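Local coordinates for 14 kDa fatty acid-binding protein (Schistosoma mansoni, PDB 1VYF) that binds long-chain fatty acids such as oleic and arachidonic acid inside a beta-barrel and may transport them within the cell, at residues L7-L12 against T39-F44; F18-S23 against G123-I128. One frame throughout, in Å; residues are numbered along the deposited sequence. Where two conformers were deposited one is given.

Contact 1: L7-L12 against T39-F44; sequences LGKWKL and TPTVTF
Trp10 O takes the amide of Val42 (N to O 2.8 Å, N-H...O angle 165°) and a CA-H of Thr41, whose CA lies 3.2 Å from Trp10 O. The return bond, from Trp10 N to Val42 O, is equally short at 2.8 Å but bent to 130°; Val42 O also meets the CA-H of Lys9 and lies at the indole edge, 3.6 Å from Trp10 CD1. Gly8 and Phe44 form the next hydrogen-bonded pair, and Leu12 N closes on Pro40 O at 3.1 Å. With N-to-C directions 157° apart over the short segments, this is the antiparallel pairing of strands 8-16 and 41-47 in the calycin beta-barrel. On the face carrying Trp10, Val42 and Phe44, Trp10 CG lies beside its backbone N, and from there the indole crosses the Phe44 side chain at about a right angle; Trp10 CD1 meets the phenyl edge 3.9 Å from Phe44 CD1. The indole N-H bonds to Phe6 O, and Val42 touches Tyr131, which binds the fatty acid. Leu12 runs alongside Pro40, Leu12 CB 3.8 Å from Pro40 CD. On the Lys9 and Thr43 face, aliphatic Lys9 CG makes van der Waals contact with Thr43 OG1 at 3.3 Å.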
loop_
_atom_site.group_PDB
_atom_site.type_symbol
_atom_site.label_atom_id
_atom_site.label_comp_id
_atom_site.label_asym_id
_atom_site.label_seq_id
_atom_site.Cartn_x
_atom_site.Cartn_y
_atom_site.Cartn_z
ATOM N N LEU A 7 5.011 -7.481 10.803
ATOM C CA LEU A 7 3.938 -8.377 11.223
ATOM C C LEU A 7 3.055 -7.769 12.268
ATOM O O LEU A 7 3.524 -7.205 13.227
ATOM C CB LEU A 7 4.517 -9.689 11.754
ATOM C CG LEU A 7 5.451 -10.431 10.805
ATOM C CD1 LEU A 7 5.904 -11.723 11.489
ATOM C CD2 LEU A 7 4.782 -10.731 9.516
ATOM N N GLY A 8 1.751 -7.916 12.080
ATOM C CA GLY A 8 0.773 -7.340 12.970
ATOM C C GLY A 8 -0.131 -6.350 12.238
ATOM O O GLY A 8 -0.280 -6.406 11.012
ATOM N N LYS A 9 -0.713 -5.434 12.991
ATOM C CA LYS A 9 -1.697 -4.505 12.462
ATOM C C LYS A 9 -1.245 -3.067 12.583
ATOM O O LYS A 9 -0.549 -2.699 13.544
ATOM C CB LYS A 9 -3.005 -4.628 13.233
ATOM C CG LYS A 9 -3.725 -5.915 13.057
ATOM C CD LYS A 9 -5.224 -5.727 13.463
ATOM C CE LYS A 9 -6.022 -6.947 13.126
ATOM N NZ LYS A 9 -6.469 -7.535 14.400
ATOM N N TRP A 10 -1.728 -2.242 11.651
ATOM C CA TRP A 10 -1.281 -0.858 11.487
ATOM C C TRP A 10 -2.494 -0.009 11.144
ATOM O O TRP A 10 -3.343 -0.477 10.428
ATOM C CB TRP A 10 -0.251 -0.760 10.333
ATOM C CG TRP A 10 0.976 -1.567 10.563
ATOM C CD1 TRP A 10 1.170 -2.889 10.230
ATOM C CD2 TRP A 10 2.196 -1.128 11.161
ATOM N NE1 TRP A 10 2.427 -3.284 10.608
ATOM C CE2 TRP A 10 3.071 -2.230 11.196
ATOM C CE3 TRP A 10 2.644 0.097 11.674
ATOM C CZ2 TRP A 10 4.371 -2.142 11.715
ATOM C CZ3 TRP A 10 3.925 0.183 12.168
ATOM C CH2 TRP A 10 4.772 -0.932 12.194
ATOM N N LYS A 11 -2.604 1.201 11.690
ATOM C CA LYS A 11 -3.713 2.075 11.352
ATOM C C LYS A 11 -3.158 3.405 10.845
ATOM O O LYS A 11 -2.228 3.975 11.419
ATOM C CB LYS A 11 -4.674 2.264 12.542
ATOM C CG LYS A 11 -5.925 3.102 12.212
ATOM C CD LYS A 11 -6.835 3.289 13.442
ATOM C CE LYS A 11 -8.237 3.723 13.052
ATOM N NZ LYS A 11 -9.243 3.229 14.047
ATOM N N LEU A 12 -3.719 3.872 9.738
ATOM C CA LEU A 12 -3.351 5.162 9.160
ATOM C C LEU A 12 -3.531 6.261 10.174
ATOM O O LEU A 12 -4.641 6.387 10.701
ATOM C CB LEU A 12 -4.235 5.525 7.957
ATOM C CG LEU A 12 -3.808 6.825 7.245
ATOM C CD1 LEU A 12 -2.528 6.603 6.433
ATOM C CD2 LEU A 12 -4.921 7.267 6.352
ATOM N N THR A 39 -9.655 5.965 7.127
ATOM C CA THR A 39 -8.403 5.627 7.782
ATOM C C THR A 39 -8.375 4.112 7.922
ATOM O O THR A 39 -8.972 3.528 8.835
ATOM C CB THR A 39 -8.292 6.323 9.139
ATOM O OG1 THR A 39 -9.482 6.097 9.874
ATOM C CG2 THR A 39 -8.274 7.805 8.967
ATOM N N PRO A 40 -7.731 3.447 6.970
ATOM C CA PRO A 40 -7.707 1.998 6.976
ATOM C C PRO A 40 -6.820 1.412 8.047
ATOM O O PRO A 40 -5.900 2.057 8.518
ATOM C CB PRO A 40 -7.135 1.666 5.590
ATOM C CG PRO A 40 -7.292 2.873 4.848
ATOM C CD PRO A 40 -7.016 3.990 5.808
ATOM N N THR A 41 -7.103 0.168 8.390
ATOM C CA THR A 41 -6.218 -0.697 9.137
ATOM C C THR A 41 -5.614 -1.770 8.225
ATOM O O THR A 41 -6.300 -2.375 7.430
ATOM C CB THR A 41 -7.011 -1.317 10.269
ATOM O OG1 THR A 41 -7.283 -0.302 11.234
ATOM C CG2 THR A 41 -6.194 -2.360 11.058
ATOM N N VAL A 42 -4.306 -1.972 8.329
ATOM C CA VAL A 42 -3.557 -2.884 7.465
ATOM C C VAL A 42 -2.896 -3.965 8.349
ATOM O O VAL A 42 -2.280 -3.681 9.353
ATOM C CB VAL A 42 -2.532 -2.139 6.597
ATOM C CG1 VAL A 42 -1.736 -3.087 5.723
ATOM C CG2 VAL A 42 -3.230 -1.123 5.696
ATOM N N THR A 43 -3.090 -5.215 7.982
ATOM C CA THR A 43 -2.541 -6.345 8.714
ATOM C C THR A 43 -1.564 -7.083 7.806
ATOM O O THR A 43 -1.898 -7.430 6.686
ATOM C CB THR A 43 -3.677 -7.291 9.160
ATOM O OG1 THR A 43 -4.624 -6.594 9.984
ATOM C CG2 THR A 43 -3.167 -8.435 10.048
ATOM N N PHE A 44 -0.373 -7.388 8.301
ATOM C CA PHE A 44 0.583 -8.217 7.552
ATOM C C PHE A 44 0.773 -9.558 8.273
ATOM O O PHE A 44 0.941 -9.590 9.479
ATOM C CB PHE A 44 1.966 -7.561 7.458
ATOM C CG PHE A 44 2.004 -6.322 6.589
ATOM C CD1 PHE A 44 1.757 -5.082 7.120
ATOM C CD2 PHE A 44 2.304 -6.415 5.239
ATOM C CE1 PHE A 44 1.779 -3.928 6.298
ATOM C CE2 PHE A 44 2.325 -5.261 4.413
ATOM C CZ PHE A 44 2.075 -4.031 4.957
#

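Contact 2: F18-S23 against G123-I128; sequences FDAVMS and GDVTAI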
loop_
_atom_site.group_PDB
_atom_site.type_symbol
_atom_site.label_atom_id
_atom_site.label_comp_id
_atom_site.label_asym_id
_atom_site.label_seq_id
_atom_site.Cartn_x
_atom_site.Cartn_y
_atom_site.Cartn_z
ATOM N N PHE A 18 -1.872 13.271 -0.701
ATOM C CA PHE A 18 -2.469 12.088 -1.324
ATOM C C PHE A 18 -3.454 12.441 -2.441
ATOM O O PHE A 18 -3.539 11.701 -3.424
ATOM C CB PHE A 18 -3.147 11.216 -0.267
ATOM C CG PHE A 18 -3.528 9.803 -0.731
ATOM C CD1 PHE A 18 -2.632 8.983 -1.405
ATOM C CD2 PHE A 18 -4.775 9.311 -0.461
ATOM C CE1 PHE A 18 -2.992 7.683 -1.801
ATOM C CE2 PHE A 18 -5.141 8.012 -0.857
ATOM C CZ PHE A 18 -4.220 7.206 -1.527
ATOM N N ASP A 19 -4.170 13.556 -2.329
ATOM C CA ASP A 19 -5.071 13.920 -3.421
ATOM C C ASP A 19 -4.346 14.164 -4.747
ATOM O O ASP A 19 -4.875 13.834 -5.810
ATOM C CB ASP A 19 -5.963 15.090 -3.079
ATOM C CG ASP A 19 -7.105 15.243 -4.082
ATOM O OD1 ASP A 19 -8.025 14.402 -4.033
ATOM O OD2 ASP A 19 -7.142 16.155 -4.959
ATOM N N ALA A 20 -3.144 14.724 -4.697
ATOM C CA ALA A 20 -2.338 14.920 -5.907
ATOM C C ALA A 20 -2.068 13.581 -6.622
ATOM O O ALA A 20 -1.969 13.532 -7.865
ATOM C CB ALA A 20 -1.021 15.591 -5.559
ATOM N N VAL A 21 -1.936 12.494 -5.871
ATOM C CA VAL A 21 -1.606 11.225 -6.539
ATOM C C VAL A 21 -2.831 10.541 -7.065
ATOM O O VAL A 21 -2.784 9.985 -8.156
ATOM C CB VAL A 21 -0.695 10.194 -5.770
ATOM C CG1 VAL A 21 0.275 10.817 -4.812
ATOM C CG2 VAL A 21 -1.481 9.003 -5.205
ATOM N N MET A 22 -3.952 10.596 -6.370
ATOM C CA MET A 22 -5.107 9.928 -6.981
ATOM C C MET A 22 -5.704 10.697 -8.107
ATOM O O MET A 22 -6.362 10.119 -8.926
ATOM C CB MET A 22 -6.152 9.372 -6.034
ATOM C CG MET A 22 -6.081 9.828 -4.725
ATOM S SD MET A 22 -6.944 11.265 -4.815
ATOM C CE MET A 22 -7.773 11.000 -3.041
ATOM N N SER A 23 -5.568 12.014 -8.035
ATOM C CA SER A 23 -6.018 12.893 -9.086
ATOM C C SER A 23 -5.258 12.531 -10.355
ATOM O O SER A 23 -5.855 12.363 -11.435
ATOM C CB SER A 23 -5.763 14.350 -8.685
ATOM O OG SER A 23 -6.422 15.207 -9.599
ATOM N N GLY A 123 5.003 9.144 -11.265
ATOM C CA GLY A 123 5.783 10.104 -12.028
ATOM C C GLY A 123 6.533 11.037 -11.101
ATOM O O GLY A 123 7.323 10.571 -10.278
ATOM N N ASP A 124 6.222 12.336 -11.190
ATOM C CA ASP A 124 6.898 13.379 -10.397
ATOM C C ASP A 124 6.103 13.753 -9.131
ATOM O O ASP A 124 6.574 14.563 -8.354
ATOM C CB ASP A 124 7.228 14.650 -11.248
ATOM C CG ASP A 124 5.984 15.406 -11.749
ATOM O OD1 ASP A 124 6.067 16.062 -12.818
ATOM O OD2 ASP A 124 4.888 15.436 -11.154
ATOM N N VAL A 125 4.937 13.145 -8.906
ATOM C CA VAL A 125 4.099 13.446 -7.716
ATOM C C VAL A 125 4.334 12.394 -6.600
ATOM O O VAL A 125 4.409 11.172 -6.863
ATOM C CB VAL A 125 2.612 13.475 -8.112
ATOM C CG1 VAL A 125 1.740 13.901 -6.998
ATOM C CG2 VAL A 125 2.393 14.400 -9.332
ATOM N N THR A 126 4.457 12.864 -5.355
ATOM C CA THR A 126 4.711 11.983 -4.210
ATOM C C THR A 126 3.774 12.295 -3.034
ATOM O O THR A 126 3.571 13.457 -2.682
ATOM C CB THR A 126 6.204 12.047 -3.754
ATOM O OG1 THR A 126 7.069 11.509 -4.785
ATOM C CG2 THR A 126 6.442 11.091 -2.621
ATOM N N ALA A 127 3.215 11.244 -2.453
ATOM C CA ALA A 127 2.456 11.319 -1.220
ATOM C C ALA A 127 3.130 10.493 -0.135
ATOM O O ALA A 127 3.792 9.524 -0.407
ATOM C CB ALA A 127 1.035 10.900 -1.430
ATOM N N ILE A 128 3.006 10.921 1.122
ATOM C CA ILE A 128 3.520 10.131 2.242
ATOM C C ILE A 128 2.384 9.875 3.229
ATOM O O ILE A 128 1.689 10.802 3.641
ATOM C CB ILE A 128 4.698 10.881 2.961
ATOM C CG1 ILE A 128 5.851 11.138 2.002
ATOM C CG2 ILE A 128 5.177 10.125 4.237
ATOM C CD1 ILE A 128 6.962 11.963 2.596
#
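Val21 sets CG1 against the strand: Val21 CG1 sits 3.5 Å from Ala127 CB, tighter than usual van der Waals contact. Val21 chi1 is -29°, well off a staggered value, consistent with some strain where the methyls crowd. Val21 CG1 also lies 3.8 Å from Ala127 N, and Val21 touches Val120 on strand 115-122. Ala127 CB is shared by two residues about one helical turn apart, Val21 and Phe18. The backbone is the nearer part of Phe18, with Phe18 CA 3.7 Å from Ala127 CB; the phenyl ring offers its edge, and the methyl lies near the ring plane, 4.1 Å from Phe18 CD1. The ring also makes a cation-pi contact with Arg129, which binds the fatty acid. Helix 18-24 is the first of the two helices that, in fatty acid-binding proteins, form the helix-turn-helix lid over one end of the barrel; here it rests on the last strand, 125-133. The axes of the short segments approach to 7.0 Å, their N-to-C directions 132° apart. Two residues before Ala127 on the strand, Val125 sets CG1 anti to its backbone N (chi1 -174°), which brings Val125 CG1 3.5 Å from Ala20 CB and 4.1 Å from Val21 CG1. No hydrogen bond joins the two segments, and the interface is apolar. Polar atoms bond within the helix or beyond the two segments: Phe18 O accepts from both Val21 N and Met22 N, Thr126 O receives Asn17 ND2, and Asp19 forms a salt bridge through OD2 with Arg32 and a hydrogen bond through OD1 with Asn36. The Thr126 side chain turns from the helix, as expected from the alternation along a strand, and meets Thr119 and Thr121 instead.

The centres of contact 1 and contact 2 lie 21 Å apart on opposite sides of the chain's centre, and their nearest atoms are about 7 Å apart without touching. Strand 8-16 runs into helix 18-24, so one continuous stretch of chain supplies a partner to each, and strand 125-133, used in contact 2, neighbours strand 8-16 in the sheet. Both approach the bound oleic acid: the side chains of Pro40 in contact 1 and Phe18 in contact 2 are each about 4 Å from it. Residues that bind it are also near, Tyr131 about 4 Å from Val42, Arg109 about 4 Å from Phe44 and Arg129 about 3 Å from Phe18, side chain to side chain.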